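Local coordinates for cytosol aminopeptidase (Coxiella burnetii, PDB 3IJ3), which probably acts as a manganese-dependent metalloaminopeptidase of the M17 family, removing N-terminal residues from peptides, at residues W166-I177 / G460-R471. Numbering follows the deposited sequence. Where two conformers were deposited one is given.
Sequences WLTTIYLIRDLI and GRPIGGEAMALR
In the M17 catalytic domain, helix 157-178 packs against residues 460-471, the run through strand 464-465, an antiparallel partner of strand 445-454, into helix 470-481, and Arg174 grips Glu466 side-on in a salt bridge across the contact. The arginine chain is extended from CG to NE, and Arg174 NE gives a nearly straight bond to Glu466 OE2 (2.9 Å, 163°), while NH2 reaches the syn lone pair of OE1. The fit is not coplanar: guanidinium and carboxylate planes stand 50° apart. Arg174 NH2 also donates to Gly460 O at 2.9 Å, in the carbonyl plane, and NH1 bonds Leu135 O of helix 123-135; Pro462 CD lies over one guanidinium face. Glu466 turns back at chi2, from a CG set opposite the backbone N, and OE2 thereby also accepts from Ala467 N through the anti lone pair, while Asn454 ND2 bonds OE1. The adjacent guanidinium of Arg174, with the N-H donors, would probably favour the charged form of this buried carboxylate.

Where strand 464-465 passes the helix, CA atoms of Arg174 and Gly465 are 4.7 Å apart, and Ile177 CG2 presses on Gly465 CA at 3.4 Å. Ala467 CB packs against Ile170 and Ile173, and Ile173 CD1 meets Leu470 CD1 tip to tip. Near the start of helix 470-481, in the conformer given, Arg471 CG lies 4.0 Å from the centroid of the Trp166 six-membered ring, 11° off its normal, a CH-pi contact, while Trp166 NE1 donates to a water O at 2.9 Å in the ring plane.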
ATOM      1  N   TRP A 166      21.583 -36.389 -18.532  1.00  7.39           N
ATOM      2  CA  TRP A 166      20.850 -35.131 -18.465  1.00  7.19           C
ATOM      3  C   TRP A 166      19.511 -35.237 -17.746  1.00  7.94           C
ATOM      4  O   TRP A 166      19.181 -34.365 -16.954  1.00  7.47           O
ATOM      5  CB  TRP A 166      20.640 -34.483 -19.853  1.00  8.29           C
ATOM      6  CG  TRP A 166      21.786 -33.643 -20.277  1.00  7.86           C
ATOM      7  CD1 TRP A 166      22.620 -33.854 -21.328  1.00 13.06           C
ATOM      8  CD2 TRP A 166      22.249 -32.449 -19.628  1.00  9.04           C
ATOM      9  NE1 TRP A 166      23.571 -32.864 -21.385  1.00 12.11           N
ATOM     10  CE2 TRP A 166      23.359 -31.987 -20.352  1.00  9.77           C
ATOM     11  CE3 TRP A 166      21.823 -31.730 -18.513  1.00 11.31           C
ATOM     12  CZ2 TRP A 166      24.056 -30.838 -19.987  1.00 12.30           C
ATOM     13  CZ3 TRP A 166      22.515 -30.592 -18.142  1.00 10.36           C
ATOM     14  CH2 TRP A 166      23.616 -30.153 -18.883  1.00 11.97           C
ATOM     15  N   LEU A 167      18.745 -36.284 -18.035  1.00  8.10           N
ATOM     16  CA  LEU A 167      17.429 -36.442 -17.444  1.00  9.51           C
ATOM     17  C   LEU A 167      17.523 -36.588 -15.937  1.00  9.06           C
ATOM     18  O   LEU A 167      16.810 -35.902 -15.193  1.00  8.70           O
ATOM     19  CB  LEU A 167      16.713 -37.654 -18.030  1.00 11.52           C
ATOM     20  CG  LEU A 167      15.314 -37.906 -17.441  1.00 16.55           C
ATOM     21  CD1 LEU A 167      14.260 -37.574 -18.426  1.00 19.32           C
ATOM     22  CD2 LEU A 167      15.175 -39.374 -17.071  1.00 24.58           C
ATOM     23  N   THR A 168      18.423 -37.465 -15.475  1.00  8.72           N
ATOM     24  CA  THR A 168      18.584 -37.689 -14.053  1.00  9.43           C
ATOM     25  C   THR A 168      19.084 -36.439 -13.337  1.00  8.19           C
ATOM     26  O   THR A 168      18.664 -36.146 -12.222  1.00  8.56           O
ATOM     27  CB  THR A 168      19.471 -38.899 -13.738  1.00  9.91           C
ATOM     28  OG1 THR A 168      20.801 -38.702 -14.254  1.00 10.85           O
ATOM     29  CG2 THR A 168      18.821 -40.198 -14.311  1.00 11.91           C
ATOM     30  N   THR A 169      19.940 -35.671 -14.002  1.00  8.28           N
ATOM     31  CA  THR A 169      20.474 -34.441 -13.405  1.00  6.82           C
ATOM     32  C   THR A 169      19.370 -33.368 -13.338  1.00  6.38           C
ATOM     33  O   THR A 169      19.228 -32.681 -12.331  1.00  7.40           O
ATOM     34  CB  THR A 169      21.669 -33.932 -14.219  1.00  7.21           C
ATOM     35  OG1 THR A 169      22.731 -34.921 -14.165  1.00 10.61           O
ATOM     36  CG2 THR A 169      22.153 -32.597 -13.682  1.00  8.79           C
ATOM     37  N   ILE A 170      18.594 -33.223 -14.407  1.00  6.93           N
ATOM     38  CA  ILE A 170      17.497 -32.231 -14.402  1.00  7.07           C
ATOM     39  C   ILE A 170      16.426 -32.638 -13.386  1.00  6.43           C
ATOM     40  O   ILE A 170      15.881 -31.767 -12.699  1.00  7.06           O
ATOM     41  CB  ILE A 170      16.932 -31.981 -15.813  1.00  6.72           C
ATOM     42  CG1 ILE A 170      18.025 -31.332 -16.687  1.00  6.97           C
ATOM     43  CG2 ILE A 170      15.634 -31.123 -15.739  1.00  8.18           C
ATOM     44  CD1 ILE A 170      17.730 -31.337 -18.181  1.00 10.60           C
ATOM     45  N   TYR A 171      16.113 -33.928 -13.312  1.00  8.33           N
ATOM     46  CA  TYR A 171      15.174 -34.427 -12.304  1.00  8.18           C
ATOM     47  C   TYR A 171      15.649 -34.100 -10.881  1.00  8.26           C
ATOM     48  O   TYR A 171      14.837 -33.742  -9.998  1.00  8.30           O
ATOM     49  CB  TYR A 171      14.956 -35.917 -12.456  1.00  7.84           C
ATOM     50  CG  TYR A 171      13.864 -36.323 -13.453  1.00  8.94           C
ATOM     51  CD1 TYR A 171      13.633 -35.613 -14.631  1.00 11.13           C
ATOM     52  CD2 TYR A 171      13.131 -37.473 -13.236  1.00 13.31           C
ATOM     53  CE1 TYR A 171      12.641 -36.040 -15.558  1.00  9.54           C
ATOM     54  CE2 TYR A 171      12.166 -37.896 -14.134  1.00 12.83           C
ATOM     55  CZ  TYR A 171      11.916 -37.175 -15.285  1.00 11.25           C
ATOM     56  OH  TYR A 171      10.938 -37.665 -16.161  1.00 12.19           O
ATOM     57  N   LEU A 172      16.952 -34.246 -10.641  1.00  8.72           N
ATOM     58  CA  LEU A 172      17.524 -33.928  -9.339  1.00  9.03           C
ATOM     59  C   LEU A 172      17.296 -32.444  -9.015  1.00  9.21           C
ATOM     60  O   LEU A 172      16.875 -32.095  -7.912  1.00  9.11           O
ATOM     61  CB  LEU A 172      19.013 -34.258  -9.289  1.00  8.68           C
ATOM     62  CG  LEU A 172      19.770 -33.834  -8.040  1.00  9.97           C
ATOM     63  CD1 LEU A 172      19.193 -34.554  -6.802  1.00 11.02           C
ATOM     64  CD2 LEU A 172      21.280 -34.174  -8.223  1.00 13.53           C
ATOM     65  N   ILE A 173      17.616 -31.567  -9.975  1.00  7.36           N
ATOM     66  CA  ILE A 173      17.434 -30.119  -9.799  1.00  7.88           C
ATOM     67  C   ILE A 173      15.976 -29.794  -9.499  1.00  7.69           C
ATOM     68  O   ILE A 173      15.672 -29.053  -8.550  1.00  6.92           O
ATOM     69  CB  ILE A 173      17.938 -29.345 -11.041  1.00  7.11           C
ATOM     70  CG1 ILE A 173      19.455 -29.469 -11.139  1.00  7.62           C
ATOM     71  CG2 ILE A 173      17.555 -27.855 -10.983  1.00  7.66           C
ATOM     72  CD1 ILE A 173      20.055 -28.955 -12.435  1.00  7.88           C
ATOM     73  N   ARG A 174      15.075 -30.357 -10.305  1.00  7.55           N
ATOM     74  CA  ARG A 174      13.645 -30.148 -10.103  1.00  8.10           C
ATOM     75  C   ARG A 174      13.210 -30.633  -8.740  1.00  7.98           C
ATOM     76  O   ARG A 174      12.471 -29.935  -8.053  1.00  7.51           O
ATOM     77  CB  ARG A 174      12.834 -30.829 -11.202  1.00  8.54           C
ATOM     78  CG  ARG A 174      12.933 -30.141 -12.561  1.00  7.36           C
ATOM     79  CD  ARG A 174      12.223 -30.972 -13.607  1.00  9.91           C
ATOM     80  NE  ARG A 174      12.120 -30.293 -14.897  1.00  9.04           N
ATOM     81  CZ  ARG A 174      11.442 -30.773 -15.937  1.00  9.55           C
ATOM     82  NH1 ARG A 174      10.862 -31.963 -15.865  1.00 10.64           N
ATOM     83  NH2 ARG A 174      11.380 -30.084 -17.074  1.00 10.73           N
ATOM     84  N   ASP A 175      13.674 -31.823  -8.339  1.00  8.27           N
ATOM     85  CA  ASP A 175      13.312 -32.405  -7.038  1.00  8.19           C
ATOM     86  C   ASP A 175      13.781 -31.537  -5.866  1.00  7.52           C
ATOM     87  O   ASP A 175      13.005 -31.278  -4.936  1.00  7.53           O
ATOM     88  CB  ASP A 175      13.879 -33.838  -6.854  1.00  8.31           C
ATOM     89  CG  ASP A 175      13.139 -34.913  -7.670  1.00 11.42           C
ATOM     90  OD1 ASP A 175      12.033 -34.675  -8.193  1.00 11.02           O
ATOM     91  OD2 ASP A 175      13.678 -36.049  -7.744  1.00 12.00           O
ATOM     92  N   LEU A 176      15.037 -31.077  -5.907  1.00  6.79           N
ATOM     93  CA  LEU A 176      15.565 -30.264  -4.823  1.00  7.49           C
ATOM     94  C   LEU A 176      14.780 -28.953  -4.687  1.00  6.65           C
ATOM     95  O   LEU A 176      14.430 -28.540  -3.591  1.00  7.76           O
ATOM     96  CB  LEU A 176      17.057 -29.985  -5.033  1.00  7.23           C
ATOM     97  CG  LEU A 176      17.966 -31.216  -4.921  1.00  9.24           C
ATOM     98  CD1 LEU A 176      19.436 -30.847  -5.341  1.00  8.90           C
ATOM     99  CD2 LEU A 176      17.932 -31.814  -3.507  1.00 11.98           C
ATOM    100  N   ILE A 177      14.519 -28.292  -5.811  1.00  5.91           N
ATOM    101  CA  ILE A 177      13.760 -27.030  -5.794  1.00  6.37           C
ATOM    102  C   ILE A 177      12.323 -27.260  -5.319  1.00  7.28           C
ATOM    103  O   ILE A 177      11.812 -26.514  -4.476  1.00  7.46           O
ATOM    104  CB  ILE A 177      13.793 -26.340  -7.170  1.00  5.96           C
ATOM    105  CG1 ILE A 177      15.213 -25.866  -7.471  1.00  8.11           C
ATOM    106  CG2 ILE A 177      12.801 -25.115  -7.225  1.00  7.57           C
ATOM    107  CD1 ILE A 177      15.439 -25.472  -8.919  1.00  7.35           C
ATOM    108  N   GLY A 460       6.872 -30.139 -21.714  1.00 14.90           N
ATOM    109  CA  GLY A 460       8.146 -30.560 -21.196  1.00 15.52           C
ATOM    110  C   GLY A 460       8.566 -29.840 -19.934  1.00 15.45           C
ATOM    111  O   GLY A 460       9.593 -30.197 -19.351  1.00 16.14           O
ATOM    112  N   ARG A 461       7.742 -28.893 -19.483  1.00 14.84           N
ATOM    113  CA  ARG A 461       8.072 -27.978 -18.358  1.00 15.22           C
ATOM    114  C   ARG A 461       6.917 -27.823 -17.355  1.00 14.80           C
ATOM    115  O   ARG A 461       6.130 -26.885 -17.430  1.00 16.97           O
ATOM    116  CB  ARG A 461       8.466 -26.634 -18.979  1.00 16.37           C
ATOM    117  CG  ARG A 461       9.829 -26.711 -19.705  1.00 18.26           C
ATOM    118  CD  ARG A 461       9.968 -25.664 -20.775  1.00 24.69           C
ATOM    119  NE  ARG A 461       9.070 -25.980 -21.898  1.00 27.18           N
ATOM    120  CZ  ARG A 461       8.816 -25.169 -22.929  1.00 28.99           C
ATOM    121  NH1 ARG A 461       9.372 -23.961 -22.978  1.00 30.39           N
ATOM    122  NH2 ARG A 461       7.987 -25.560 -23.902  1.00 25.00           N
ATOM    123  N   PRO A 462       6.797 -28.779 -16.436  1.00 13.98           N
ATOM    124  CA  PRO A 462       5.724 -28.762 -15.442  1.00 14.07           C
ATOM    125  C   PRO A 462       5.904 -27.634 -14.450  1.00 12.32           C
ATOM    126  O   PRO A 462       7.028 -27.235 -14.185  1.00 11.87           O
ATOM    127  CB  PRO A 462       5.863 -30.117 -14.743  1.00 15.24           C
ATOM    128  CG  PRO A 462       6.846 -30.918 -15.551  1.00 18.31           C
ATOM    129  CD  PRO A 462       7.645 -29.984 -16.338  1.00 15.75           C
ATOM    130  N   ILE A 463       4.803 -27.137 -13.910  1.00 12.18           N
ATOM    131  CA  ILE A 463       4.856 -26.067 -12.907  1.00 11.54           C
ATOM    132  C   ILE A 463       5.716 -26.509 -11.741  1.00 11.36           C
ATOM    133  O   ILE A 463       5.545 -27.610 -11.218  1.00 12.97           O
ATOM    134  CB  ILE A 463       3.448 -25.695 -12.389  1.00 11.86           C
ATOM    135  CG1 ILE A 463       2.646 -24.927 -13.449  1.00 16.17           C
ATOM    136  CG2 ILE A 463       3.558 -24.789 -11.176  1.00 13.62           C
ATOM    137  CD1 ILE A 463       1.128 -24.825 -13.100  1.00 19.71           C
ATOM    138  N   GLY A 464       6.608 -25.642 -11.315  1.00 11.57           N
ATOM    139  CA  GLY A 464       7.530 -25.922 -10.205  1.00 11.77           C
ATOM    140  C   GLY A 464       8.971 -25.694 -10.608  1.00 11.90           C
ATOM    141  O   GLY A 464       9.260 -24.968 -11.566  1.00 13.34           O
ATOM    142  N   GLY A 465       9.895 -26.309  -9.873  1.00 11.89           N
ATOM    143  CA  GLY A 465      11.328 -26.103 -10.102  1.00 11.74           C
ATOM    144  C   GLY A 465      11.767 -26.468 -11.497  1.00 12.98           C
ATOM    145  O   GLY A 465      11.192 -27.369 -12.143  1.00 12.90           O
ATOM    146  N   GLU A 466      12.777 -25.774 -11.973  1.00 12.93           N
ATOM    147  CA  GLU A 466      13.274 -26.033 -13.294  1.00 14.13           C
ATOM    148  C   GLU A 466      14.735 -25.704 -13.434  1.00 14.15           C
ATOM    149  O   GLU A 466      15.265 -24.818 -12.742  1.00 14.88           O
ATOM    150  CB  GLU A 466      12.457 -25.227 -14.316  1.00 14.60           C
ATOM    151  CG  GLU A 466      12.782 -25.511 -15.752  1.00 16.35           C
ATOM    152  CD  GLU A 466      12.563 -26.971 -16.123  1.00 17.13           C
ATOM    153  OE1 GLU A 466      11.539 -27.253 -16.763  1.00 17.73           O
ATOM    154  OE2 GLU A 466      13.400 -27.848 -15.746  1.00 16.21           O
ATOM    155  N   ALA A 467      15.392 -26.461 -14.323  1.00 13.35           N
ATOM    156  CA  ALA A 467      16.786 -26.251 -14.672  1.00 14.48           C
ATOM    157  C   ALA A 467      16.892 -25.361 -15.904  1.00 14.28           C
ATOM    158  O   ALA A 467      16.221 -25.603 -16.926  1.00 15.32           O
ATOM    159  CB  ALA A 467      17.469 -27.598 -14.967  1.00 13.35           C
ATOM    160  N   MET A 468      17.817 -24.430 -15.863  0.70 14.34           N
ATOM    161  CA  MET A 468      18.055 -23.555 -16.975  0.70 15.79           C
ATOM    162  C   MET A 468      19.526 -23.214 -17.011  0.70 15.84           C
ATOM    163  O   MET A 468      20.264 -23.474 -16.057  0.70 16.50           O
ATOM    164  CB  MET A 468      17.162 -22.333 -16.884  0.70 17.39           C
ATOM    165  CG  MET A 468      17.213 -21.627 -15.565  0.70 18.57           C
ATOM    166  SD  MET A 468      15.710 -20.674 -15.227  0.70 20.99           S
ATOM    167  CE  MET A 468      14.544 -22.039 -15.167  0.70 25.78           C
ATOM    168  N   ALA A 469      19.957 -22.742 -18.168  1.00 15.53           N
ATOM    169  CA  ALA A 469      21.350 -22.340 -18.424  1.00 16.46           C
ATOM    170  C   ALA A 469      22.410 -23.447 -18.440  1.00 19.17           C
ATOM    171  O   ALA A 469      23.462 -23.255 -19.052  1.00 16.46           O
ATOM    172  CB  ALA A 469      21.807 -21.256 -17.451  1.00 16.71           C
ATOM    173  N   LEU A 470      22.135 -24.580 -17.794  1.00 19.81           N
ATOM    174  CA  LEU A 470      23.124 -25.658 -17.668  1.00 20.47           C
ATOM    175  C   LEU A 470      23.602 -26.322 -18.905  1.00 19.19           C
ATOM    176  O   LEU A 470      24.784 -26.675 -18.973  1.00 18.08           O
ATOM    177  CB  LEU A 470      22.659 -26.765 -16.693  1.00 21.84           C
ATOM    178  CG  LEU A 470      22.445 -26.359 -15.270  1.00 25.59           C
ATOM    179  CD1 LEU A 470      22.462 -27.656 -14.436  1.00 24.40           C
ATOM    180  CD2 LEU A 470      23.557 -25.438 -14.851  1.00 24.76           C
ATOM    181  N   ARG A 471      22.715 -26.556 -19.873  0.50 19.52           N
ATOM    182  CA  ARG A 471      23.148 -27.173 -21.112  0.50 19.44           C
ATOM    183  C   ARG A 471      24.138 -26.258 -21.817  0.50 18.24           C
ATOM    184  O   ARG A 471      25.152 -26.728 -22.321  0.50 16.33           O
ATOM    185  CB  ARG A 471      21.994 -27.555 -22.048  0.50 20.52           C
ATOM    186  CG  ARG A 471      21.042 -28.589 -21.445  0.50 24.80           C
ATOM    187  CD  ARG A 471      20.499 -29.505 -22.511  0.50 28.33           C
ATOM    188  NE  ARG A 471      21.608 -30.236 -23.117  0.50 32.44           N
ATOM    189  CZ  ARG A 471      22.197 -29.901 -24.258  0.50 31.33           C
ATOM    190  NH1 ARG A 471      21.754 -28.870 -24.965  0.50 34.78           N
ATOM    191  NH2 ARG A 471      23.204 -30.620 -24.709  0.50 32.72           N
TER
HETATM  192  O   HOH W   1      25.603 -32.637 -23.435  1.00 24.09           O